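Local coordinates for nucleoside kinase (Methanococcus jannaschii, PDB 2C49), which phosphorylates a broad range of nucleosides to their monophosphates, preferring inosine, guanosine and cytidine as acceptors and ATP as phosphate donor, at residues Val157-Gly162 against Asn181-Asn186; Thr9-Thr14 against Glu132-Ala137; Asp209-Thr214 against Val221-Asp226. One frame throughout, in Å; residues are numbered along the deposited sequence.

Contact 1 of 3, residues Val157-Gly162 against Asn181-Asn186; sequences VSFDPG and NFLFMN. With ANP (phosphoaminophosphonic acid-adenylate ester), chain F.
Phe-159 and Leu-183 share a first torsion, with CG anti to the backbone N in each (chi1 -180° and -174°). The two side chains therefore leave neighbouring strands side by side and in the same direction. Leu-183 CD1 lies 3.5 Å from Phe-159 CD2, at an oblique angle to the ring. Pro-161 CD covers one face of that ring, sitting over its centre, and helix 170-177 packs against the same side of the sheet through Leu-173 and Ile-176.

Ser-158 and Phe-184 occupy the opposite face, towards helix 245-258. The hydroxyl Ser-158 OG stands 3.3 Å from Phe-184 CE1, at the ring edge and near its plane; its hydrogen bond is to His-135 ND1.

The backbones run parallel, 16° apart. Val-157 O takes two donors, Asn-181 N at 2.9 Å and Phe-182 N at 3.0 Å. Phe-182 O then accepts from Phe-159 N at 2.8 Å, and Phe-159 O from Phe-184 N at 2.9 Å. This alternation is the ladder expected where a beta-alpha-beta crossover returns its second strand beside the first.

The 181-186 segment ends at ATP-binding Asn-186, beside the analogue's beta-phosphate. Near the strand ends, Asp-160 OD1 faces Phe-184 O at 3.2 Å, a pair of acceptors. Asp-160 OD2 forms a salt bridge with Arg-250 NE, and a magnesium ion lies about 4 Å from the Asp-160 side chain, between nearest atoms. The positive charges of Arg-250 and the magnesium ion may offset the repulsion between the acceptors, consistent with a carboxylate positioning Arg-250, the likely transition-state stabiliser, beside the phosphate-transfer site.

Contact 2 of 3, residues Thr9-Thr14 against Glu132-Ala137; sequences TCVGHT and EIVHIA. With ADN (adenosine), chain C.
Thr-9 opens the hydrogen-bonded ladder of these two parallel strands, whose short axes diverge by 22°, from both of its backbone atoms: Thr-9 N donates to Ile-133 O, and Thr-9 O accepts from His-135 N at 2.7 Å. Val-11 N then reaches His-135 O, and Ala-137 N gives a nearly straight bond of 2.8 Å to Val-11 O. Thr-9 and Val-11 each bond, through N and O, to the two residues flanking their bridge partners Val-134 and Ile-136, the parallel pattern.

Weaker CA-H...O contacts fill the gaps between these rungs. Cys-10 CA lies 3.3 Å from His-135 O. Where the first strand gives way to loop, Gly-12 CA approaches Ala-137 O to 3.5 Å, at backbone angles that suit glycine.

Apolar contacts form on the face holding Val-11, Val-134 and Ile-136. Val-11 CG2 meets Val-134 CG1 at 4.1 Å, the two side chains crossing at a slant, and Val-11 CB lies 4.4 Å from Ile-136 CG1.

A sulfur-aromatic contact occupies the other face. Cys-10 SG is 5.5 Å from the centroid of the His-135 ring and approaches its edge, 77° off the normal. The imidazole has CG anti to the backbone N (chi1 175°), and its ND1 is hydrogen-bonded to Ser-158 OG.

A ligand contact is made just past the strand: His-13 CD2 touches adenosine C2 at 3.4 Å, while His-13 NE2 is hydrogen-bonded to Asp-164 OD2 and the ring meets Phe-113 of the substrate site.

In the main sheet, strand 7-11 also pairs with strand 58-62 through Cys-10, and strand 131-137 with 156-160. Helix 141-151 covers the Val-11 and Ile-136 face, whereas helices 44-54 and 245-258 cover the face of Cys-10 and His-135.

Contact 3 of 3, residues Asp209-Thr214 against Val221-Asp226; sequences DALIVT and VIYTKD. With ANP (phosphoaminophosphonic acid-adenylate ester), chain F.
A beta hairpin beside the ATP site joins Leu-211 and Val-213 to Tyr-223 and Val-221. Both are hydrogen-bonded pairs of an antiparallel ladder: Leu-211 N lies 2.9 Å from Tyr-223 O, Val-213 N lies 3.0 Å from Val-221 O, and each bond has its reciprocal.

On the face of these four residues, Leu-211 and Tyr-223 run alongside each other, with Leu-211 CD2 3.8 Å from Tyr-223 CD1. Val-213 CG2 comes to the edge of the same ring, 4.2 Å from CE1 of Tyr-223, and Val-221 CG2 lies over one face towards the rim. Tyr-223 CG is anti to the carbonyl carbon (chi1 -60°), which swings the ring back towards Val-213. On the other face the non-hydrogen-bonded pair meets through Ile-212 CG1 and Ile-222 CG1, 4.1 Å apart, both packing against Phe-253 of helix 245-258.

At the open end one water bridges the strands, donating to Asp-209 O at 2.6 Å and accepting from Lys-225 N at 2.9 Å. Thr-224 OG1 accepts from Asp-226 N in an ST turn and is also hydrogen-bonded to Lys-227 N.

At the turn end, Thr-214 OG1 donates a 2.6 Å hydrogen bond to O1A on the alpha-phosphate of the ATP analogue. The residues from Thr-214 to Gly-219 bind ATP, an arrangement consistent with the ATP site of the PfkB family, where the loop after a sheet strand meets the nucleotide phosphates.

From the N terminus, contact 2 closes the longest loop: 117 residues, including all four strands of the smaller sheet and helices 44-54 and 73-80, separate its segments. Contact 1 follows as a short crossover through helix 170-177, and contact 3 as a beta hairpin with six residues between its segments. The three are in series, so none nests in or crosses another. In space they lie across one sheet. Contacts 2 and 1 meet where strands 131-137 and 156-160 pair, with Ser-158 O close to Ile-136 N; contacts 1 and 3 meet where strands 182-185 and 210-214 pair. Contacts 1 and 3 both touch the ATP analogue, whereas contact 2 touches adenosine.

Contact 1 of 3, residues Val157-Gly162 against Asn181-Asn186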
loop_
_atom_site.group_PDB
_atom_site.type_symbol
_atom_site.label_atom_id
_atom_site.label_comp_id
_atom_site.label_asym_id
_atom_site.label_seq_id
_atom_site.Cartn_x
_atom_site.Cartn_y
_atom_site.Cartn_z
ATOM N N VAL A 157 -33.999 6.817 -4.806
ATOM C CA VAL A 157 -32.757 6.841 -4.073
ATOM C C VAL A 157 -32.382 5.422 -3.701
ATOM O O VAL A 157 -33.141 4.738 -3.049
ATOM C CB VAL A 157 -32.872 7.630 -2.740
ATOM C CG1 VAL A 157 -31.631 7.422 -1.889
ATOM C CG2 VAL A 157 -33.122 9.114 -3.012
ATOM N N SER A 158 -31.204 5.000 -4.130
ATOM C CA SER A 158 -30.660 3.723 -3.666
ATOM C C SER A 158 -29.482 4.053 -2.780
ATOM O O SER A 158 -28.710 4.986 -3.073
ATOM C CB SER A 158 -30.180 2.944 -4.924
ATOM O OG SER A 158 -29.376 1.866 -4.512
ATOM N N PHE A 159 -29.321 3.320 -1.695
ATOM C CA PHE A 159 -28.310 3.643 -0.689
ATOM C C PHE A 159 -27.575 2.370 -0.262
ATOM O O PHE A 159 -28.211 1.380 0.095
ATOM C CB PHE A 159 -28.991 4.241 0.544
ATOM C CG PHE A 159 -28.049 4.616 1.646
ATOM C CD1 PHE A 159 -26.814 5.224 1.379
ATOM C CD2 PHE A 159 -28.423 4.420 2.971
ATOM C CE1 PHE A 159 -25.944 5.597 2.459
ATOM C CE2 PHE A 159 -27.563 4.767 4.038
ATOM C CZ PHE A 159 -26.325 5.371 3.771
ATOM N N ASP A 160 -26.248 2.420 -0.311
ATOM C CA ASP A 160 -25.389 1.314 0.060
ATOM C C ASP A 160 -24.170 1.907 0.783
ATOM O O ASP A 160 -23.133 2.219 0.163
ATOM C CB ASP A 160 -24.961 0.581 -1.216
ATOM C CG ASP A 160 -24.015 -0.578 -0.952
ATOM O OD1 ASP A 160 -23.812 -0.967 0.230
ATOM O OD2 ASP A 160 -23.448 -1.165 -1.906
ATOM N N PRO A 161 -24.305 2.125 2.084
ATOM C CA PRO A 161 -23.225 2.771 2.827
ATOM C C PRO A 161 -21.888 1.980 2.784
ATOM O O PRO A 161 -20.838 2.599 2.851
ATOM C CB PRO A 161 -23.800 2.879 4.263
ATOM C CG PRO A 161 -24.921 1.857 4.323
ATOM C CD PRO A 161 -25.479 1.849 2.929
ATOM N N GLY A 162 -21.958 0.655 2.698
ATOM C CA GLY A 162 -20.809 -0.210 2.496
ATOM C C GLY A 162 -19.762 -0.143 3.594
ATOM O O GLY A 162 -20.074 -0.076 4.780
ATOM N N ASN A 181 -35.168 4.676 -1.023
ATOM C CA ASN A 181 -36.118 3.744 -1.606
ATOM C C ASN A 181 -35.580 2.342 -1.560
ATOM O O ASN A 181 -36.261 1.441 -1.027
ATOM C CB ASN A 181 -36.491 4.159 -3.048
ATOM C CG ASN A 181 -37.275 5.455 -3.075
ATOM O OD1 ASN A 181 -38.521 5.482 -2.815
ATOM N ND2 ASN A 181 -36.583 6.544 -3.395
ATOM N N PHE A 182 -34.361 2.164 -2.087
ATOM C CA PHE A 182 -33.673 0.854 -2.078
ATOM C C PHE A 182 -32.474 0.912 -1.181
ATOM O O PHE A 182 -31.576 1.676 -1.430
ATOM C CB PHE A 182 -33.168 0.423 -3.468
ATOM C CG PHE A 182 -34.265 0.218 -4.512
ATOM C CD1 PHE A 182 -35.598 -0.005 -4.138
ATOM C CD2 PHE A 182 -33.950 0.228 -5.863
ATOM C CE1 PHE A 182 -36.601 -0.178 -5.103
ATOM C CE2 PHE A 182 -34.957 0.058 -6.859
ATOM C CZ PHE A 182 -36.271 -0.144 -6.477
ATOM N N LEU A 183 -32.441 0.056 -0.159
ATOM C CA LEU A 183 -31.337 -0.049 0.770
ATOM C C LEU A 183 -30.620 -1.397 0.548
ATOM O O LEU A 183 -31.248 -2.458 0.681
ATOM C CB LEU A 183 -31.909 -0.027 2.231
ATOM C CG LEU A 183 -30.910 0.025 3.392
ATOM C CD1 LEU A 183 -29.985 1.258 3.229
ATOM C CD2 LEU A 183 -31.610 0.072 4.791
ATOM N N PHE A 184 -29.319 -1.337 0.235
ATOM C CA PHE A 184 -28.488 -2.513 0.013
ATOM C C PHE A 184 -27.437 -2.592 1.130
ATOM O O PHE A 184 -26.763 -1.600 1.419
ATOM C CB PHE A 184 -27.704 -2.394 -1.302
ATOM C CG PHE A 184 -28.566 -2.458 -2.573
ATOM C CD1 PHE A 184 -29.137 -1.308 -3.105
ATOM C CD2 PHE A 184 -28.747 -3.672 -3.235
ATOM C CE1 PHE A 184 -29.893 -1.356 -4.302
ATOM C CE2 PHE A 184 -29.481 -3.754 -4.440
ATOM C CZ PHE A 184 -30.072 -2.577 -4.973
ATOM N N MET A 185 -27.303 -3.775 1.728
ATOM C CA MET A 185 -26.231 -4.057 2.684
ATOM C C MET A 185 -25.729 -5.490 2.526
ATOM O O MET A 185 -26.529 -6.380 2.183
ATOM C CB MET A 185 -26.751 -3.842 4.100
ATOM C CG MET A 185 -26.969 -2.370 4.416
ATOM S SD MET A 185 -27.462 -1.991 6.134
ATOM C CE MET A 185 -29.025 -2.663 6.145
ATOM N N ASN A 186 -24.468 -5.646 2.878
ATOM C CA ASN A 186 -23.794 -6.901 3.064
ATOM C C ASN A 186 -24.431 -7.535 4.276
ATOM O O ASN A 186 -25.102 -6.855 5.056
ATOM C CB ASN A 186 -22.390 -6.659 3.588
ATOM C CG ASN A 186 -21.337 -7.115 2.660
ATOM O OD1 ASN A 186 -21.634 -7.671 1.600
ATOM N ND2 ASN A 186 -20.079 -6.891 3.022
HETATM P PG ANP F . -16.496 -7.605 -0.059
HETATM O O1G ANP F . -15.565 -6.860 -1.119
HETATM O O2G ANP F . -15.645 -8.380 1.034
HETATM O O3G ANP F . -17.368 -6.488 0.671
HETATM P PB ANP F . -18.952 -9.205 0.045
HETATM O O1B ANP F . -18.545 -9.800 1.464
HETATM O O2B ANP F . -19.573 -7.741 0.249
HETATM N N3B ANP F . -17.503 -8.810 -0.842
HETATM P PA ANP F . -21.418 -9.828 -1.118
HETATM O O1A ANP F . -22.536 -10.053 -0.001
HETATM O O2A ANP F . -21.404 -8.297 -1.565
HETATM O O3A ANP F . -19.919 -10.284 -0.721
HETATM O "O5'" ANP F . -21.835 -10.694 -2.412
HETATM C "C5'" ANP F . -22.660 -9.972 -3.302
HETATM C "C4'" ANP F . -23.305 -10.922 -4.282
HETATM O "O4'" ANP F . -22.425 -11.341 -5.340
HETATM C "C3'" ANP F . -24.005 -12.160 -3.734
HETATM O "O3'" ANP F . -25.325 -12.019 -3.280
HETATM C "C2'" ANP F . -23.712 -13.256 -4.738
HETATM O "O2'" ANP F . -24.842 -13.296 -5.616
HETATM C "C1'" ANP F . -22.627 -12.716 -5.653
HETATM N N9 ANP F . -21.451 -13.523 -5.243
HETATM C C8 ANP F . -20.687 -13.396 -4.121
HETATM N N7 ANP F . -19.690 -14.330 -4.016
HETATM C C5 ANP F . -19.829 -15.092 -5.112
HETATM C C6 ANP F . -19.178 -16.268 -5.721
HETATM N N6 ANP F . -18.116 -16.789 -5.058
HETATM N N1 ANP F . -19.633 -16.757 -6.910
HETATM C C2 ANP F . -20.681 -16.241 -7.592
HETATM N N3 ANP F . -21.368 -15.159 -7.144
HETATM C C4 ANP F . -20.952 -14.572 -5.875
#

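Contact 2 of 3, residues Thr9-Thr14 against Glu132-Ala137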
loop_
_atom_site.group_PDB
_atom_site.type_symbol
_atom_site.label_atom_id
_atom_site.label_comp_id
_atom_site.label_asym_id
_atom_site.label_seq_id
_atom_site.Cartn_x
_atom_site.Cartn_y
_atom_site.Cartn_z
ATOM N N THR A 9 -27.383 7.947 -11.502
ATOM C CA THR A 9 -26.265 8.686 -10.907
ATOM C C THR A 9 -25.674 7.829 -9.790
ATOM O O THR A 9 -26.419 7.279 -8.971
ATOM C CB THR A 9 -26.787 10.014 -10.285
ATOM O OG1 THR A 9 -27.353 10.832 -11.314
ATOM C CG2 THR A 9 -25.613 10.858 -9.765
ATOM N N CYS A 10 -24.350 7.713 -9.770
ATOM C CA CYS A 10 -23.616 7.005 -8.707
ATOM C C CYS A 10 -22.803 8.073 -7.958
ATOM O O CYS A 10 -22.076 8.878 -8.565
ATOM C CB CYS A 10 -22.689 5.942 -9.307
ATOM S SG CYS A 10 -23.623 4.615 -10.117
ATOM N N VAL A 11 -23.004 8.118 -6.658
ATOM C CA VAL A 11 -22.359 9.079 -5.765
ATOM C C VAL A 11 -21.523 8.316 -4.795
ATOM O O VAL A 11 -22.017 7.362 -4.192
ATOM C CB VAL A 11 -23.395 9.880 -4.953
ATOM C CG1 VAL A 11 -22.683 10.939 -4.054
ATOM C CG2 VAL A 11 -24.397 10.580 -5.895
ATOM N N GLY A 12 -20.260 8.749 -4.611
ATOM C CA GLY A 12 -19.369 8.065 -3.665
ATOM C C GLY A 12 -17.975 7.951 -4.268
ATOM O O GLY A 12 -17.647 8.553 -5.317
ATOM N N HIS A 13 -17.156 7.128 -3.649
ATOM C CA HIS A 13 -15.739 7.083 -4.001
ATOM C C HIS A 13 -15.432 6.524 -5.375
ATOM O O HIS A 13 -15.996 5.501 -5.793
ATOM C CB HIS A 13 -14.986 6.196 -3.007
ATOM C CG HIS A 13 -15.060 6.674 -1.589
ATOM N ND1 HIS A 13 -14.540 7.885 -1.175
ATOM C CD2 HIS A 13 -15.563 6.076 -0.482
ATOM C CE1 HIS A 13 -14.725 8.007 0.130
ATOM N NE2 HIS A 13 -15.373 6.936 0.561
ATOM N N THR A 14 -14.491 7.199 -6.025
ATOM C CA THR A 14 -13.645 6.653 -7.055
ATOM C C THR A 14 -12.250 6.442 -6.449
ATOM O O THR A 14 -11.710 7.320 -5.779
ATOM C CB THR A 14 -13.563 7.670 -8.211
ATOM O OG1 THR A 14 -14.894 7.812 -8.747
ATOM C CG2 THR A 14 -12.744 7.061 -9.406
ATOM N N GLU A 132 -33.238 8.817 -13.165
ATOM C CA GLU A 132 -34.308 7.992 -12.600
ATOM C C GLU A 132 -33.897 7.472 -11.227
ATOM O O GLU A 132 -34.729 7.334 -10.309
ATOM C CB GLU A 132 -34.622 6.832 -13.565
ATOM C CG GLU A 132 -35.376 7.312 -14.809
ATOM C CD GLU A 132 -35.767 6.183 -15.761
ATOM O OE1 GLU A 132 -35.627 5.004 -15.357
ATOM O OE2 GLU A 132 -36.204 6.496 -16.916
ATOM N N ILE A 133 -32.600 7.181 -11.087
ATOM C CA ILE A 133 -32.069 6.677 -9.828
ATOM C C ILE A 133 -30.789 7.378 -9.438
ATOM O O ILE A 133 -29.915 7.637 -10.284
ATOM C CB ILE A 133 -31.775 5.162 -9.879
ATOM C CG1 ILE A 133 -33.023 4.349 -10.308
ATOM C CG2 ILE A 133 -31.212 4.689 -8.510
ATOM C CD1 ILE A 133 -32.754 2.828 -10.349
ATOM N N VAL A 134 -30.697 7.680 -8.143
ATOM C CA VAL A 134 -29.482 8.194 -7.551
ATOM C C VAL A 134 -29.048 7.112 -6.607
ATOM O O VAL A 134 -29.765 6.796 -5.670
ATOM C CB VAL A 134 -29.761 9.547 -6.765
ATOM C CG1 VAL A 134 -28.482 9.947 -5.952
ATOM C CG2 VAL A 134 -30.213 10.667 -7.776
ATOM N N HIS A 135 -27.873 6.543 -6.858
ATOM C CA HIS A 135 -27.329 5.474 -6.055
ATOM C C HIS A 135 -26.146 5.976 -5.264
ATOM O O HIS A 135 -25.137 6.435 -5.830
ATOM C CB HIS A 135 -26.871 4.329 -6.957
ATOM C CG HIS A 135 -26.192 3.213 -6.229
ATOM N ND1 HIS A 135 -26.843 2.439 -5.300
ATOM C CD2 HIS A 135 -24.930 2.726 -6.315
ATOM C CE1 HIS A 135 -26.021 1.509 -4.853
ATOM N NE2 HIS A 135 -24.845 1.675 -5.433
ATOM N N ILE A 136 -26.256 5.886 -3.949
ATOM C CA ILE A 136 -25.234 6.428 -3.086
ATOM C C ILE A 136 -24.418 5.213 -2.585
ATOM O O ILE A 136 -24.965 4.355 -1.878
ATOM C CB ILE A 136 -25.951 7.211 -1.957
ATOM C CG1 ILE A 136 -26.736 8.377 -2.594
ATOM C CG2 ILE A 136 -24.941 7.656 -0.841
ATOM C CD1 ILE A 136 -27.740 9.056 -1.662
ATOM N N ALA A 137 -23.144 5.151 -2.971
ATOM C CA ALA A 137 -22.328 3.922 -2.791
ATOM C C ALA A 137 -21.076 4.256 -2.062
ATOM O O ALA A 137 -20.139 4.758 -2.690
ATOM C CB ALA A 137 -21.992 3.301 -4.152
HETATM O "O5'" ADN C . -16.873 -2.203 -3.000
HETATM C "C5'" ADN C . -15.532 -2.558 -3.331
HETATM C "C4'" ADN C . -14.742 -1.246 -3.350
HETATM O "O4'" ADN C . -14.822 -0.528 -2.120
HETATM C "C3'" ADN C . -13.287 -1.162 -3.863
HETATM O "O3'" ADN C . -13.122 -0.815 -5.237
HETATM C "C2'" ADN C . -12.560 -0.181 -2.923
HETATM O "O2'" ADN C . -12.095 1.009 -3.555
HETATM C "C1'" ADN C . -13.632 0.237 -1.918
HETATM N N9 ADN C . -13.255 0.255 -0.524
HETATM C C8 ADN C . -12.519 -0.648 0.169
HETATM N N7 ADN C . -12.437 -0.274 1.484
HETATM C C5 ADN C . -13.156 0.842 1.634
HETATM C C6 ADN C . -13.539 1.818 2.658
HETATM N N6 ADN C . -13.121 1.599 3.892
HETATM N N1 ADN C . -14.302 2.898 2.357
HETATM C C2 ADN C . -14.783 3.135 1.113
HETATM N N3 ADN C . -14.514 2.303 0.095
HETATM C C4 ADN C . -13.674 1.163 0.330
#

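Contact 3 of 3, residues Asp209-Thr214 against Val221-Asp226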
loop_
_atom_site.group_PDB
_atom_site.type_symbol
_atom_site.label_atom_id
_atom_site.label_comp_id
_atom_site.label_asym_id
_atom_site.label_seq_id
_atom_site.Cartn_x
_atom_site.Cartn_y
_atom_site.Cartn_z
ATOM N N ASP A 209 -38.663 1.105 0.427
ATOM C CA ASP A 209 -39.442 0.232 -0.466
ATOM C C ASP A 209 -38.884 -1.172 -0.590
ATOM O O ASP A 209 -39.633 -2.148 -0.732
ATOM C CB ASP A 209 -39.575 0.866 -1.858
ATOM C CG ASP A 209 -40.313 2.192 -1.814
ATOM O OD1 ASP A 209 -41.373 2.255 -1.189
ATOM O OD2 ASP A 209 -39.903 3.241 -2.350
ATOM N N ALA A 210 -37.566 -1.288 -0.539
ATOM C CA ALA A 210 -36.937 -2.601 -0.665
ATOM C C ALA A 210 -35.661 -2.602 0.133
ATOM O O ALA A 210 -34.900 -1.648 0.070
ATOM C CB ALA A 210 -36.662 -2.951 -2.141
ATOM N N LEU A 211 -35.446 -3.681 0.882
ATOM C CA LEU A 211 -34.228 -3.833 1.657
ATOM C C LEU A 211 -33.557 -5.026 1.014
ATOM O O LEU A 211 -34.141 -6.104 0.963
ATOM C CB LEU A 211 -34.584 -4.139 3.129
ATOM C CG LEU A 211 -33.503 -4.734 4.064
ATOM C CD1 LEU A 211 -32.300 -3.774 4.244
ATOM C CD2 LEU A 211 -34.044 -5.204 5.458
ATOM N N ILE A 212 -32.356 -4.852 0.500
ATOM C CA ILE A 212 -31.643 -5.986 -0.119
ATOM C C ILE A 212 -30.457 -6.378 0.730
ATOM O O ILE A 212 -29.549 -5.572 0.923
ATOM C CB ILE A 212 -31.177 -5.645 -1.580
ATOM C CG1 ILE A 212 -32.380 -5.227 -2.447
ATOM C CG2 ILE A 212 -30.430 -6.887 -2.222
ATOM C CD1 ILE A 212 -32.770 -3.677 -2.392
ATOM N N VAL A 213 -30.465 -7.595 1.278
ATOM C CA VAL A 213 -29.345 -8.036 2.082
ATOM C C VAL A 213 -28.604 -9.131 1.340
ATOM O O VAL A 213 -29.173 -10.183 1.059
ATOM C CB VAL A 213 -29.810 -8.489 3.514
ATOM C CG1 VAL A 213 -28.610 -8.887 4.395
ATOM C CG2 VAL A 213 -30.593 -7.344 4.183
ATOM N N THR A 214 -27.348 -8.877 0.971
ATOM C CA THR A 214 -26.579 -9.929 0.302
ATOM C C THR A 214 -25.854 -10.782 1.320
ATOM O O THR A 214 -25.533 -10.312 2.408
ATOM C CB THR A 214 -25.577 -9.377 -0.735
ATOM O OG1 THR A 214 -24.604 -8.540 -0.080
ATOM C CG2 THR A 214 -26.286 -8.446 -1.691
ATOM N N VAL A 221 -31.305 -11.796 -0.339
ATOM C CA VAL A 221 -32.734 -11.744 -0.072
ATOM C C VAL A 221 -33.237 -10.296 -0.282
ATOM O O VAL A 221 -32.590 -9.323 0.126
ATOM C CB VAL A 221 -33.021 -12.265 1.354
ATOM C CG1 VAL A 221 -32.293 -11.380 2.414
ATOM C CG2 VAL A 221 -34.515 -12.347 1.629
ATOM N N ILE A 222 -34.380 -10.166 -0.960
ATOM C CA ILE A 222 -35.026 -8.874 -1.107
ATOM C C ILE A 222 -36.279 -8.858 -0.249
ATOM O O ILE A 222 -37.179 -9.647 -0.477
ATOM C CB ILE A 222 -35.434 -8.590 -2.582
ATOM C CG1 ILE A 222 -34.238 -8.695 -3.538
ATOM C CG2 ILE A 222 -36.131 -7.192 -2.695
ATOM C CD1 ILE A 222 -34.685 -9.157 -4.978
ATOM N N TYR A 223 -36.352 -7.911 0.689
ATOM C CA TYR A 223 -37.537 -7.734 1.529
ATOM C C TYR A 223 -38.309 -6.524 1.053
ATOM O O TYR A 223 -37.723 -5.469 0.871
ATOM C CB TYR A 223 -37.100 -7.469 2.965
ATOM C CG TYR A 223 -36.286 -8.551 3.580
ATOM C CD1 TYR A 223 -34.906 -8.453 3.667
ATOM C CD2 TYR A 223 -36.901 -9.686 4.089
ATOM C CE1 TYR A 223 -34.151 -9.483 4.271
ATOM C CE2 TYR A 223 -36.169 -10.696 4.697
ATOM C CZ TYR A 223 -34.802 -10.603 4.777
ATOM O OH TYR A 223 -34.097 -11.642 5.379
ATOM N N THR A 224 -39.610 -6.673 0.816
ATOM C CA THR A 224 -40.463 -5.502 0.583
ATOM C C THR A 224 -41.547 -5.548 1.662
ATOM O O THR A 224 -41.615 -6.517 2.451
ATOM C CB THR A 224 -41.137 -5.544 -0.804
ATOM O OG1 THR A 224 -42.061 -6.645 -0.835
ATOM C CG2 THR A 224 -40.101 -5.872 -1.936
ATOM N N LYS A 225 -42.401 -4.523 1.678
ATOM C CA LYS A 225 -43.518 -4.480 2.620
ATOM C C LYS A 225 -44.433 -5.695 2.453
ATOM O O LYS A 225 -45.043 -6.173 3.413
ATOM C CB LYS A 225 -44.290 -3.163 2.470
ATOM C CG LYS A 225 -43.748 -2.003 3.333
ATOM C CD LYS A 225 -42.693 -1.125 2.599
ATOM C CE LYS A 225 -43.155 0.336 2.513
ATOM N NZ LYS A 225 -42.128 1.297 2.981
ATOM N N ASP A 226 -44.471 -6.240 1.240
ATOM C CA ASP A 226 -45.348 -7.349 0.939
ATOM C C ASP A 226 -44.736 -8.727 1.096
ATOM O O ASP A 226 -45.424 -9.670 1.496
ATOM C CB ASP A 226 -45.881 -7.209 -0.485
ATOM C CG ASP A 226 -46.629 -5.919 -0.697
ATOM O OD1 ASP A 226 -47.454 -5.560 0.178
ATOM O OD2 ASP A 226 -46.440 -5.198 -1.700
HETATM P PG ANP F . -16.496 -7.605 -0.059
HETATM O O1G ANP F . -15.565 -6.860 -1.119
HETATM O O2G ANP F . -15.645 -8.380 1.034
HETATM O O3G ANP F . -17.368 -6.488 0.671
HETATM P PB ANP F . -18.952 -9.205 0.045
HETATM O O1B ANP F . -18.545 -9.800 1.464
HETATM O O2B ANP F . -19.573 -7.741 0.249
HETATM N N3B ANP F . -17.503 -8.810 -0.842
HETATM P PA ANP F . -21.418 -9.828 -1.118
HETATM O O1A ANP F . -22.536 -10.053 -0.001
HETATM O O2A ANP F . -21.404 -8.297 -1.565
HETATM O O3A ANP F . -19.919 -10.284 -0.721
HETATM O "O5'" ANP F . -21.835 -10.694 -2.412
HETATM C "C5'" ANP F . -22.660 -9.972 -3.302
HETATM C "C4'" ANP F . -23.305 -10.922 -4.282
HETATM O "O4'" ANP F . -22.425 -11.341 -5.340
HETATM C "C3'" ANP F . -24.005 -12.160 -3.734
HETATM O "O3'" ANP F . -25.325 -12.019 -3.280
HETATM C "C2'" ANP F . -23.712 -13.256 -4.738
HETATM O "O2'" ANP F . -24.842 -13.296 -5.616
HETATM C "C1'" ANP F . -22.627 -12.716 -5.653
HETATM N N9 ANP F . -21.451 -13.523 -5.243
HETATM C C8 ANP F . -20.687 -13.396 -4.121
HETATM N N7 ANP F . -19.690 -14.330 -4.016
HETATM C C5 ANP F . -19.829 -15.092 -5.112
HETATM C C6 ANP F . -19.178 -16.268 -5.721
HETATM N N6 ANP F . -18.116 -16.789 -5.058
HETATM N N1 ANP F . -19.633 -16.757 -6.910
HETATM C C2 ANP F . -20.681 -16.241 -7.592
HETATM N N3 ANP F . -21.368 -15.159 -7.144
HETATM C C4 ANP F . -20.952 -14.572 -5.875
HETATM O O HOH W 1 -42.216 -2.407 -0.302
#